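Local coordinates for adapter protein MecA 1 (Bacillus subtilis, PDB 3JTP), which acts as an adapter that recruits unfolded or aggregated proteins and the competence factor ComK to the ClpC protease, its C-terminal domain binding ClpC, at residues L11-G14 / D18-S21; I20-L25 / L63-E68; R40-V45 / S69-H74. The protein carries 3 engineered substitutions. All coordinates share one frame; numbering follows the deposited sequence.

All three contacts belong to the ClpC-interacting C-terminal domain, which is built round one antiparallel sheet. Interactions 1 and 2 lie about 5 Å apart, centre to centre; both use helix 16-24 and share Ile20 and Ser21. Interaction 3 has its centre about 11 Å from that of interaction 1 and 14 Å from that of interaction 2, on strand 40-46, the neighbour of strand 8-13. Interactions 2 and 3 alternate along the chain, in the order 20-25, 40-45, 63-68, 69-74, the last two adjoining. Interaction 1 packs helix 16-24 on the sheet, interaction 2 joins that helix to the end of helix 54-65, and interaction 3 brings the start of helix 73-79 to strand 40-46.

Interaction 1: L11-G14 / D18-S21; sequences LRFG and DVIS
The Phe13 ring receives Val19 CG2 over one face and has Asp18 CB at its edge, in the ring plane. The methyl carbon CG2 of Val19 stands 3.8 Å from the ring centroid, 26° off the normal, in a CH-pi contact displaced toward the rim; its nearest ring atom is Phe13 CG, 3.5 Å from Val19 CG2. The edge contact is looser, with Asp18 CB 3.9 Å from Phe13 CD1. Phe13 has its CG anti to the carbonyl carbon and beside the backbone N (chi1 -65°), which places the ring against the first turn of helix 16-24, and the Phe13 and Val19 side chains cross at about a right angle. Around them, Phe13 also touches Leu43 of strand 40-46 and Tyr65 of helix 54-65, while Val19 touches Tyr41.

The polar link is indirect. One water accepts from Gly14 N at 2.9 Å and donates to Asp18 OD2 at 2.7 Å, linking the residue after the strand to the first turn of the helix. The strand end and the helix therefore meet through ring and aliphatic carbon, and the one polar connection between them is made through water.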
ATOM      1  N   LEU A  11       5.593  -0.927   0.509  1.00 40.76           N
ATOM      2  CA  LEU A  11       5.527  -1.789  -0.667  1.00 38.60           C
ATOM      3  C   LEU A  11       5.545  -0.921  -1.916  1.00 38.54           C
ATOM      4  O   LEU A  11       4.895   0.131  -1.959  1.00 37.73           O
ATOM      5  CB  LEU A  11       4.251  -2.634  -0.637  1.00 39.41           C
ATOM      6  CG  LEU A  11       3.997  -3.411   0.660  1.00 42.40           C
ATOM      7  CD1 LEU A  11       2.653  -4.099   0.603  1.00 36.88           C
ATOM      8  CD2 LEU A  11       5.099  -4.416   0.950  1.00 42.57           C
ATOM      9  N   ARG A  12       6.291  -1.337  -2.936  1.00 37.07           N
ATOM     10  CA  ARG A  12       6.351  -0.536  -4.143  1.00 36.91           C
ATOM     11  C   ARG A  12       5.609  -1.191  -5.285  1.00 39.35           C
ATOM     12  O   ARG A  12       5.705  -2.416  -5.499  1.00 38.86           O
ATOM     13  CB  ARG A  12       7.784  -0.246  -4.554  1.00 40.65           C
ATOM     14  CG  ARG A  12       8.531  -1.434  -5.127  1.00 42.39           C
ATOM     15  CD  ARG A  12       9.843  -0.957  -5.764  1.00 48.76           C
ATOM     16  NE  ARG A  12      10.651  -2.073  -6.255  1.00 51.36           N
ATOM     17  CZ  ARG A  12      11.284  -2.914  -5.452  1.00 46.75           C
ATOM     18  NH1 ARG A  12      11.164  -2.744  -4.149  1.00 45.34           N
ATOM     19  NH2 ARG A  12      12.008  -3.923  -5.944  1.00 44.25           N
ATOM     20  N   PHE A  13       4.874  -0.363  -6.019  1.00 39.49           N
ATOM     21  CA  PHE A  13       4.098  -0.827  -7.167  1.00 41.31           C
ATOM     22  C   PHE A  13       4.664  -0.244  -8.445  1.00 37.94           C
ATOM     23  O   PHE A  13       4.910   0.949  -8.524  1.00 38.52           O
ATOM     24  CB  PHE A  13       2.632  -0.403  -7.032  1.00 38.82           C
ATOM     25  CG  PHE A  13       1.919  -1.035  -5.874  1.00 40.18           C
ATOM     26  CD1 PHE A  13       0.980  -2.038  -6.080  1.00 39.63           C
ATOM     27  CD2 PHE A  13       2.180  -0.623  -4.570  1.00 40.16           C
ATOM     28  CE1 PHE A  13       0.311  -2.614  -5.016  1.00 37.44           C
ATOM     29  CE2 PHE A  13       1.512  -1.208  -3.488  1.00 41.97           C
ATOM     30  CZ  PHE A  13       0.576  -2.206  -3.721  1.00 39.99           C
ATOM     31  N   GLY A  14       4.837  -1.090  -9.453  1.00 41.61           N
ATOM     32  CA  GLY A  14       5.320  -0.637 -10.745  1.00 44.57           C
ATOM     33  C   GLY A  14       4.348   0.280 -11.473  1.00 44.79           C
ATOM     34  O   GLY A  14       4.761   1.103 -12.277  1.00 45.05           O
ATOM     35  N   ASP A  18      -1.905  -1.757 -10.649  1.00 37.22           N
ATOM     36  CA  ASP A  18      -1.668  -2.803  -9.669  1.00 36.83           C
ATOM     37  C   ASP A  18      -2.126  -2.368  -8.285  1.00 38.75           C
ATOM     38  O   ASP A  18      -2.553  -3.198  -7.501  1.00 38.40           O
ATOM     39  CB  ASP A  18      -0.199  -3.220  -9.645  1.00 40.11           C
ATOM     40  CG  ASP A  18       0.213  -3.986 -10.906  1.00 44.24           C
ATOM     41  OD1 ASP A  18      -0.693  -4.446 -11.631  1.00 42.71           O
ATOM     42  OD2 ASP A  18       1.431  -4.114 -11.175  1.00 41.56           O
ATOM     43  N   VAL A  19      -2.031  -1.075  -7.985  1.00 37.46           N
ATOM     44  CA  VAL A  19      -2.613  -0.552  -6.741  1.00 37.19           C
ATOM     45  C   VAL A  19      -4.138  -0.747  -6.731  1.00 37.50           C
ATOM     46  O   VAL A  19      -4.682  -1.298  -5.785  1.00 38.42           O
ATOM     47  CB  VAL A  19      -2.272   0.930  -6.509  1.00 38.78           C
ATOM     48  CG1 VAL A  19      -2.856   1.411  -5.155  1.00 36.10           C
ATOM     49  CG2 VAL A  19      -0.727   1.150  -6.573  1.00 35.77           C
ATOM     50  N   ILE A  20      -4.813  -0.322  -7.800  1.00 38.65           N
ATOM     51  CA  ILE A  20      -6.259  -0.506  -7.940  1.00 36.37           C
ATOM     52  C   ILE A  20      -6.644  -1.991  -7.786  1.00 41.30           C
ATOM     53  O   ILE A  20      -7.538  -2.313  -7.004  1.00 39.81           O
ATOM     54  CB  ILE A  20      -6.776   0.022  -9.286  1.00 35.85           C
ATOM     55  CG1 ILE A  20      -6.516   1.521  -9.422  1.00 34.72           C
ATOM     56  CG2 ILE A  20      -8.286  -0.249  -9.459  1.00 38.00           C
ATOM     57  CD1 ILE A  20      -6.815   2.037 -10.838  1.00 38.29           C
ATOM     58  N   SER A  21      -5.968  -2.876  -8.524  1.00 39.59           N
ATOM     59  CA  SER A  21      -6.155  -4.329  -8.382  1.00 42.96           C
ATOM     60  C   SER A  21      -6.081  -4.780  -6.939  1.00 45.29           C
ATOM     61  O   SER A  21      -6.956  -5.504  -6.482  1.00 45.28           O
ATOM     62  CB  SER A  21      -5.126  -5.123  -9.188  1.00 40.51           C
ATOM     63  OG  SER A  21      -5.362  -4.993 -10.570  1.00 42.65           O
TER
HETATM   64  O   HOH W   1       3.403  -3.636  -9.403  1.00 40.61           O

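Interaction 2: I20-L25 / L63-E68; sequences ISLSKL and LEYANE. Engineered in segment 63-68: Asn67 (natural residue Thr).
The ring of Tyr65 meets Ser21, Leu22 and Leu25, at the C-terminal end of helix 16-24 and just beyond it. The close part is at Ser21, whose CB sits over one face of the ring as a CH-pi contact, 4.0 Å from the centroid and 27° off the normal. Its nearest ring atom is CE1, with Ser21 CB and Tyr65 CE1 3.6 Å apart. A chi1 of -64° puts the Tyr65 ring on the amide side of its CA, where its face meets Ser21, and the backbone N of Leu22 lies over the same face. Leu22 itself is buried, but its side chain meets the ring less closely, with Leu22 CG 4.2 Å from Tyr65 CD2.

The other end is more open. Tyr65 is only partly exposed, whereas Leu25 is exposed; the CD2 methyl of Leu25 reaches Tyr65 CE2 at 3.8 Å, the two side chains crossing at about a right angle. Were Tyr65 replaced by alanine, Ser21 CB and the Leu25 methyl would probably lose the ring they pack on, and a gap would be likely between helix 16-24 and the end of helix 54-65.

No hydrogen bond spans the segments. Within the helix, Ile20 O accepts from both Lys24 N and Ser23 OG; the Ser23 hydroxyl approaches within the plane of the carbonyl, along a lone pair, with Ser23 OG 2.7 Å from Ile20 O. Outward from the contact, Leu22 packs on Phe13 of strand 8-13 and on Met62, and Leu25 on Ile61, the last two both in helix 54-65. Ile20 and Ser23 turn instead to helix 88-96, placing helix 16-24 between that C-terminal helix and the end of helix 54-65.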
ATOM      1  N   ILE A  20      -4.813  -0.322  -7.800  1.00 38.65           N
ATOM      2  CA  ILE A  20      -6.259  -0.506  -7.940  1.00 36.37           C
ATOM      3  C   ILE A  20      -6.644  -1.991  -7.786  1.00 41.30           C
ATOM      4  O   ILE A  20      -7.538  -2.313  -7.004  1.00 39.81           O
ATOM      5  CB  ILE A  20      -6.776   0.022  -9.286  1.00 35.85           C
ATOM      6  CG1 ILE A  20      -6.516   1.521  -9.422  1.00 34.72           C
ATOM      7  CG2 ILE A  20      -8.286  -0.249  -9.459  1.00 38.00           C
ATOM      8  CD1 ILE A  20      -6.815   2.037 -10.838  1.00 38.29           C
ATOM      9  N   SER A  21      -5.968  -2.876  -8.524  1.00 39.59           N
ATOM     10  CA  SER A  21      -6.155  -4.329  -8.382  1.00 42.96           C
ATOM     11  C   SER A  21      -6.081  -4.780  -6.939  1.00 45.29           C
ATOM     12  O   SER A  21      -6.956  -5.504  -6.482  1.00 45.28           O
ATOM     13  CB  SER A  21      -5.126  -5.123  -9.188  1.00 40.51           C
ATOM     14  OG  SER A  21      -5.362  -4.993 -10.570  1.00 42.65           O
ATOM     15  N   LEU A  22      -5.034  -4.366  -6.221  1.00 43.48           N
ATOM     16  CA  LEU A  22      -4.901  -4.746  -4.821  1.00 44.15           C
ATOM     17  C   LEU A  22      -6.101  -4.267  -4.026  1.00 45.03           C
ATOM     18  O   LEU A  22      -6.637  -4.995  -3.194  1.00 45.46           O
ATOM     19  CB  LEU A  22      -3.635  -4.174  -4.208  1.00 43.87           C
ATOM     20  CG  LEU A  22      -2.932  -5.022  -3.146  1.00 47.63           C
ATOM     21  CD1 LEU A  22      -2.139  -4.115  -2.205  1.00 46.26           C
ATOM     22  CD2 LEU A  22      -3.877  -5.893  -2.362  1.00 47.52           C
ATOM     23  N   SER A  23      -6.521  -3.034  -4.277  1.00 43.66           N
ATOM     24  CA  SER A  23      -7.608  -2.461  -3.497  1.00 46.31           C
ATOM     25  C   SER A  23      -8.921  -3.231  -3.668  1.00 49.04           C
ATOM     26  O   SER A  23      -9.722  -3.309  -2.742  1.00 47.44           O
ATOM     27  CB  SER A  23      -7.828  -0.991  -3.844  1.00 42.38           C
ATOM     28  OG  SER A  23      -8.619  -0.875  -5.008  1.00 41.39           O
ATOM     29  N   LYS A  24      -9.151  -3.789  -4.849  1.00 49.95           N
ATOM     30  CA  LYS A  24     -10.412  -4.468  -5.102  1.00 50.68           C
ATOM     31  C   LYS A  24     -10.514  -5.713  -4.222  1.00 58.35           C
ATOM     32  O   LYS A  24     -11.618  -6.190  -3.925  1.00 57.83           O
ATOM     33  CB  LYS A  24     -10.542  -4.843  -6.570  1.00 49.16           C
ATOM     34  CG  LYS A  24     -11.973  -5.084  -6.987  1.00 56.02           C
ATOM     35  CD  LYS A  24     -12.082  -5.874  -8.290  1.00 57.94           C
ATOM     36  CE  LYS A  24     -11.917  -4.993  -9.533  1.00 56.12           C
ATOM     37  NZ  LYS A  24     -12.809  -5.521 -10.638  1.00 57.40           N
ATOM     38  N   LEU A  25      -9.361  -6.221  -3.787  1.00 54.61           N
ATOM     39  CA  LEU A  25      -9.304  -7.484  -3.054  1.00 57.07           C
ATOM     40  C   LEU A  25      -9.805  -7.414  -1.605  1.00 62.09           C
ATOM     41  O   LEU A  25      -9.868  -8.431  -0.905  1.00 63.84           O
ATOM     42  CB  LEU A  25      -7.896  -8.066  -3.118  1.00 55.35           C
ATOM     43  CG  LEU A  25      -7.732  -9.169  -4.168  1.00 56.99           C
ATOM     44  CD1 LEU A  25      -8.950  -9.249  -5.078  1.00 58.04           C
ATOM     45  CD2 LEU A  25      -6.466  -9.011  -4.979  1.00 51.57           C
ATOM     46  N   LEU A  63       1.818  -8.792  -2.028  1.00 51.03           N
ATOM     47  CA  LEU A  63       3.073  -9.012  -2.744  1.00 47.28           C
ATOM     48  C   LEU A  63       2.911  -9.676  -4.099  1.00 50.10           C
ATOM     49  O   LEU A  63       3.907 -10.052  -4.726  1.00 48.90           O
ATOM     50  CB  LEU A  63       4.046  -9.847  -1.914  1.00 49.07           C
ATOM     51  CG  LEU A  63       4.628  -9.218  -0.657  1.00 49.88           C
ATOM     52  CD1 LEU A  63       5.620 -10.185  -0.032  1.00 46.36           C
ATOM     53  CD2 LEU A  63       5.287  -7.885  -0.981  1.00 47.94           C
ATOM     54  N   GLU A  64       1.677  -9.861  -4.553  1.00 49.65           N
ATOM     55  CA  GLU A  64       1.494 -10.282  -5.941  1.00 49.92           C
ATOM     56  C   GLU A  64       1.448  -9.064  -6.839  1.00 46.56           C
ATOM     57  O   GLU A  64       1.781  -9.138  -8.024  1.00 43.52           O
ATOM     58  CB  GLU A  64       0.227 -11.109  -6.102  1.00 53.91           C
ATOM     59  CG  GLU A  64       0.324 -12.408  -5.373  1.00 53.33           C
ATOM     60  CD  GLU A  64      -0.450 -13.498  -6.030  1.00 51.20           C
ATOM     61  OE1 GLU A  64      -0.322 -14.621  -5.526  1.00 54.69           O
ATOM     62  OE2 GLU A  64      -1.166 -13.250  -7.032  1.00 48.66           O
ATOM     63  N   TYR A  65       1.034  -7.942  -6.251  1.00 46.79           N
ATOM     64  CA  TYR A  65       0.927  -6.687  -6.968  1.00 43.37           C
ATOM     65  C   TYR A  65       2.079  -5.742  -6.673  1.00 42.84           C
ATOM     66  O   TYR A  65       2.269  -4.758  -7.382  1.00 41.85           O
ATOM     67  CB  TYR A  65      -0.412  -6.043  -6.658  1.00 42.68           C
ATOM     68  CG  TYR A  65      -1.509  -6.917  -7.170  1.00 43.63           C
ATOM     69  CD1 TYR A  65      -1.755  -7.014  -8.539  1.00 42.12           C
ATOM     70  CD2 TYR A  65      -2.242  -7.701  -6.314  1.00 44.31           C
ATOM     71  CE1 TYR A  65      -2.721  -7.836  -9.037  1.00 38.60           C
ATOM     72  CE2 TYR A  65      -3.223  -8.541  -6.806  1.00 50.87           C
ATOM     73  CZ  TYR A  65      -3.450  -8.598  -8.173  1.00 41.55           C
ATOM     74  OH  TYR A  65      -4.413  -9.411  -8.657  1.00 43.58           O
ATOM     75  N   ALA A  66       2.868  -6.056  -5.654  1.00 46.35           N
ATOM     76  CA  ALA A  66       3.970  -5.176  -5.254  1.00 42.67           C
ATOM     77  C   ALA A  66       5.230  -5.904  -4.767  1.00 44.94           C
ATOM     78  O   ALA A  66       5.258  -7.131  -4.661  1.00 43.49           O
ATOM     79  CB  ALA A  66       3.486  -4.206  -4.193  1.00 38.90           C
ATOM     80  N   ASN A  67       6.265  -5.123  -4.452  1.00 42.80           N
ATOM     81  CA  ASN A  67       7.508  -5.651  -3.909  1.00 42.00           C
ATOM     82  C   ASN A  67       7.867  -4.905  -2.624  1.00 45.36           C
ATOM     83  O   ASN A  67       7.583  -3.719  -2.500  1.00 41.94           O
ATOM     84  CB  ASN A  67       8.628  -5.473  -4.940  1.00 46.11           C
ATOM     85  CG  ASN A  67       8.514  -6.461  -6.106  1.00 51.36           C
ATOM     86  OD1 ASN A  67       8.756  -7.658  -5.943  1.00 53.77           O
ATOM     87  ND2 ASN A  67       8.145  -5.959  -7.279  1.00 50.63           N
ATOM     88  N   GLU A  68       8.493  -5.584  -1.669  1.00 47.11           N
ATOM     89  CA  GLU A  68       8.940  -4.901  -0.465  1.00 48.66           C
ATOM     90  C   GLU A  68      10.028  -3.889  -0.815  1.00 45.80           C
ATOM     91  O   GLU A  68      10.939  -4.198  -1.574  1.00 44.88           O
ATOM     92  CB  GLU A  68       9.431  -5.906   0.573  1.00 53.47           C
ATOM     93  CG  GLU A  68       8.341  -6.348   1.549  1.00 55.93           C
ATOM     94  CD  GLU A  68       8.680  -7.645   2.259  1.00 64.38           C
ATOM     95  OE1 GLU A  68       8.845  -8.681   1.563  1.00 67.20           O
ATOM     96  OE2 GLU A  68       8.780  -7.627   3.506  1.00 61.03           O
TER

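Interaction 3: R40-V45 / S69-H74; sequences RYYLYV and SSISIH
Tyr42 and Tyr44, two residues apart on strand 40-46, each meet a different part of segment 69-74. At the first, CE1 is the point of contact: Ile71 CG1 approaches Tyr42 CE1 obliquely at 3.8 Å, and Ser69 OG lies at the ring edge, in plane, also 3.8 Å from Tyr42 CE1. At the second, the terminal methyl of an isoleucine does the touching, Ile73 CD1 lying 4.1 Å from Tyr44 CG and inclined to the ring. A chi1 of -66° brings Tyr42 CE1 beside Ser69 OG and Ile71, while Tyr44, its CG opposite the backbone N (chi1 179°), carries its ring outward and meets Ile73 CD1 with the CG end.

Two serines shape the segment that presents these isoleucines. Ser69 OG accepts from Ile71 N at 2.9 Å, with an N-H...O angle of 156°, in an ST turn that probably helps to hold Ile71 against the Tyr42 ring. Ser72 is the N-cap, directly before Ile73, the first helical residue, and its OG accepts from His74 N at 2.8 Å and weakly from Arg75 N. Farther out, Tyr42 and Ile71 both touch Leu76 of helix 73-79, and Ile73 also touches Tyr35 of strand 31-37.

The serine hydroxyls thus accept from backbone N-H groups of their own chain region, and none of these bonds reaches the strand. Strand 40-46 meets the loop and the first helical residue through ring-to-aliphatic contacts, joined by one serine oxygen at a ring edge.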
ATOM      1  N   ARG A  40       7.013   5.482  -9.579  1.00 41.10           N
ATOM      2  CA  ARG A  40       6.367   4.343  -8.944  1.00 41.22           C
ATOM      3  C   ARG A  40       5.426   4.754  -7.820  1.00 41.30           C
ATOM      4  O   ARG A  40       5.372   5.924  -7.449  1.00 39.18           O
ATOM      5  CB  ARG A  40       7.395   3.313  -8.504  1.00 45.08           C
ATOM      6  CG  ARG A  40       8.258   2.879  -9.671  1.00 46.70           C
ATOM      7  CD  ARG A  40       8.634   1.422  -9.623  1.00 51.89           C
ATOM      8  NE  ARG A  40       9.744   1.144  -8.720  1.00 57.10           N
ATOM      9  CZ  ARG A  40      11.023   1.172  -9.086  1.00 56.15           C
ATOM     10  NH1 ARG A  40      11.339   1.478 -10.340  1.00 59.17           N
ATOM     11  NH2 ARG A  40      11.985   0.895  -8.200  1.00 48.96           N
ATOM     12  N   TYR A  41       4.640   3.804  -7.325  1.00 41.50           N
ATOM     13  CA  TYR A  41       3.713   4.078  -6.223  1.00 36.37           C
ATOM     14  C   TYR A  41       4.179   3.296  -5.010  1.00 36.17           C
ATOM     15  O   TYR A  41       4.718   2.191  -5.137  1.00 36.93           O
ATOM     16  CB  TYR A  41       2.255   3.735  -6.603  1.00 35.12           C
ATOM     17  CG  TYR A  41       1.724   4.673  -7.663  1.00 37.96           C
ATOM     18  CD1 TYR A  41       1.059   5.842  -7.314  1.00 36.76           C
ATOM     19  CD2 TYR A  41       1.941   4.422  -9.019  1.00 41.26           C
ATOM     20  CE1 TYR A  41       0.606   6.726  -8.278  1.00 38.64           C
ATOM     21  CE2 TYR A  41       1.498   5.308  -9.997  1.00 43.74           C
ATOM     22  CZ  TYR A  41       0.827   6.459  -9.615  1.00 42.63           C
ATOM     23  OH  TYR A  41       0.365   7.339 -10.573  1.00 45.04           O
ATOM     24  N   TYR A  42       4.007   3.882  -3.838  1.00 32.99           N
ATOM     25  CA  TYR A  42       4.459   3.264  -2.611  1.00 35.99           C
ATOM     26  C   TYR A  42       3.321   3.257  -1.617  1.00 33.88           C
ATOM     27  O   TYR A  42       2.667   4.271  -1.398  1.00 36.52           O
ATOM     28  CB  TYR A  42       5.672   4.023  -2.048  1.00 39.07           C
ATOM     29  CG  TYR A  42       6.882   3.907  -2.938  1.00 39.71           C
ATOM     30  CD1 TYR A  42       7.890   3.001  -2.651  1.00 37.35           C
ATOM     31  CD2 TYR A  42       7.006   4.692  -4.080  1.00 40.87           C
ATOM     32  CE1 TYR A  42       8.999   2.886  -3.471  1.00 44.08           C
ATOM     33  CE2 TYR A  42       8.117   4.581  -4.911  1.00 44.50           C
ATOM     34  CZ  TYR A  42       9.109   3.679  -4.599  1.00 46.27           C
ATOM     35  OH  TYR A  42      10.216   3.563  -5.416  1.00 46.03           O
ATOM     36  N   LEU A  43       3.067   2.096  -1.040  1.00 34.27           N
ATOM     37  CA  LEU A  43       1.979   1.964  -0.098  1.00 39.48           C
ATOM     38  C   LEU A  43       2.627   1.858   1.253  1.00 38.67           C
ATOM     39  O   LEU A  43       3.262   0.857   1.548  1.00 40.40           O
ATOM     40  CB  LEU A  43       1.211   0.666  -0.337  1.00 40.03           C
ATOM     41  CG  LEU A  43      -0.322   0.624  -0.391  1.00 43.91           C
ATOM     42  CD1 LEU A  43      -0.857  -0.697   0.171  1.00 41.39           C
ATOM     43  CD2 LEU A  43      -0.942   1.796   0.304  1.00 40.62           C
ATOM     44  N   TYR A  44       2.472   2.857   2.097  1.00 37.76           N
ATOM     45  CA  TYR A  44       2.859   2.602   3.472  1.00 45.41           C
ATOM     46  C   TYR A  44       1.802   1.714   4.139  1.00 43.40           C
ATOM     47  O   TYR A  44       0.628   2.050   4.156  1.00 44.72           O
ATOM     48  CB  TYR A  44       3.058   3.883   4.249  1.00 45.59           C
ATOM     49  CG  TYR A  44       3.424   3.618   5.685  1.00 47.19           C
ATOM     50  CD1 TYR A  44       4.629   3.004   6.016  1.00 43.60           C
ATOM     51  CD2 TYR A  44       2.562   3.984   6.714  1.00 53.31           C
ATOM     52  CE1 TYR A  44       4.958   2.749   7.329  1.00 51.53           C
ATOM     53  CE2 TYR A  44       2.883   3.747   8.033  1.00 52.94           C
ATOM     54  CZ  TYR A  44       4.070   3.127   8.337  1.00 54.14           C
ATOM     55  OH  TYR A  44       4.361   2.898   9.657  1.00 62.68           O
ATOM     56  N   VAL A  45       2.215   0.575   4.671  1.00 44.67           N
ATOM     57  CA  VAL A  45       1.248  -0.381   5.207  1.00 46.45           C
ATOM     58  C   VAL A  45       1.462  -0.719   6.677  1.00 52.51           C
ATOM     59  O   VAL A  45       2.439  -1.387   7.029  1.00 55.26           O
ATOM     60  CB  VAL A  45       1.270  -1.684   4.427  1.00 45.22           C
ATOM     61  CG1 VAL A  45       0.302  -2.686   5.065  1.00 49.29           C
ATOM     62  CG2 VAL A  45       0.895  -1.418   3.000  1.00 43.56           C
ATOM     63  N   SER A  69       9.911  -2.668  -0.306  1.00 42.25           N
ATOM     64  CA  SER A  69      10.923  -1.656  -0.594  1.00 47.25           C
ATOM     65  C   SER A  69      11.698  -1.252   0.656  1.00 47.27           C
ATOM     66  O   SER A  69      11.177  -1.318   1.775  1.00 46.07           O
ATOM     67  CB  SER A  69      10.293  -0.411  -1.229  1.00 45.45           C
ATOM     68  OG  SER A  69      11.273   0.583  -1.508  1.00 44.25           O
ATOM     69  N   SER A  70      12.939  -0.819   0.459  1.00 45.31           N
ATOM     70  CA  SER A  70      13.728  -0.256   1.540  1.00 45.64           C
ATOM     71  C   SER A  70      13.627   1.258   1.504  1.00 51.07           C
ATOM     72  O   SER A  70      14.170   1.942   2.377  1.00 49.15           O
ATOM     73  CB  SER A  70      15.194  -0.667   1.438  1.00 47.38           C
ATOM     74  OG  SER A  70      15.333  -2.060   1.262  1.00 52.40           O
ATOM     75  N   ILE A  71      12.936   1.789   0.498  1.00 49.64           N
ATOM     76  CA  ILE A  71      12.703   3.232   0.449  1.00 51.23           C
ATOM     77  C   ILE A  71      11.990   3.701   1.727  1.00 54.57           C
ATOM     78  O   ILE A  71      10.862   3.291   2.019  1.00 53.70           O
ATOM     79  CB  ILE A  71      11.873   3.645  -0.772  1.00 48.99           C
ATOM     80  CG1 ILE A  71      12.563   3.210  -2.075  1.00 51.36           C
ATOM     81  CG2 ILE A  71      11.628   5.141  -0.751  1.00 51.41           C
ATOM     82  CD1 ILE A  71      13.849   3.940  -2.408  1.00 50.28           C
ATOM     83  N   SER A  72      12.652   4.573   2.475  1.00 55.47           N
ATOM     84  CA  SER A  72      12.135   5.036   3.754  1.00 55.34           C
ATOM     85  C   SER A  72      10.908   5.939   3.667  1.00 52.98           C
ATOM     86  O   SER A  72      10.766   6.780   2.772  1.00 51.53           O
ATOM     87  CB  SER A  72      13.221   5.757   4.560  1.00 51.76           C
ATOM     88  OG  SER A  72      12.612   6.665   5.467  1.00 52.96           O
ATOM     89  N   ILE A  73      10.042   5.770   4.653  1.00 48.52           N
ATOM     90  CA  ILE A  73       8.863   6.600   4.788  1.00 52.75           C
ATOM     91  C   ILE A  73       9.221   8.082   4.947  1.00 52.71           C
ATOM     92  O   ILE A  73       8.408   8.946   4.614  1.00 51.00           O
ATOM     93  CB  ILE A  73       7.943   6.069   5.923  1.00 48.98           C
ATOM     94  CG1 ILE A  73       6.807   7.045   6.215  1.00 53.55           C
ATOM     95  CG2 ILE A  73       8.748   5.688   7.137  1.00 47.55           C
ATOM     96  CD1 ILE A  73       5.701   6.968   5.164  1.00 51.88           C
ATOM     97  N   HIS A  74      10.443   8.374   5.414  1.00 52.31           N
ATOM     98  CA  HIS A  74      10.918   9.767   5.531  1.00 54.53           C
ATOM     99  C   HIS A  74      11.396  10.317   4.188  1.00 53.51           C
ATOM    100  O   HIS A  74      11.085  11.450   3.816  1.00 56.82           O
ATOM    101  CB  HIS A  74      12.019   9.907   6.593  1.00 53.10           C
ATOM    102  CG  HIS A  74      11.563   9.549   7.973  1.00 51.29           C
ATOM    103  ND1 HIS A  74      12.090   8.495   8.681  1.00 47.73           N
ATOM    104  CD2 HIS A  74      10.609  10.098   8.763  1.00 53.57           C
ATOM    105  CE1 HIS A  74      11.483   8.406   9.852  1.00 52.50           C
ATOM    106  NE2 HIS A  74      10.580   9.368   9.927  1.00 52.08           N
TER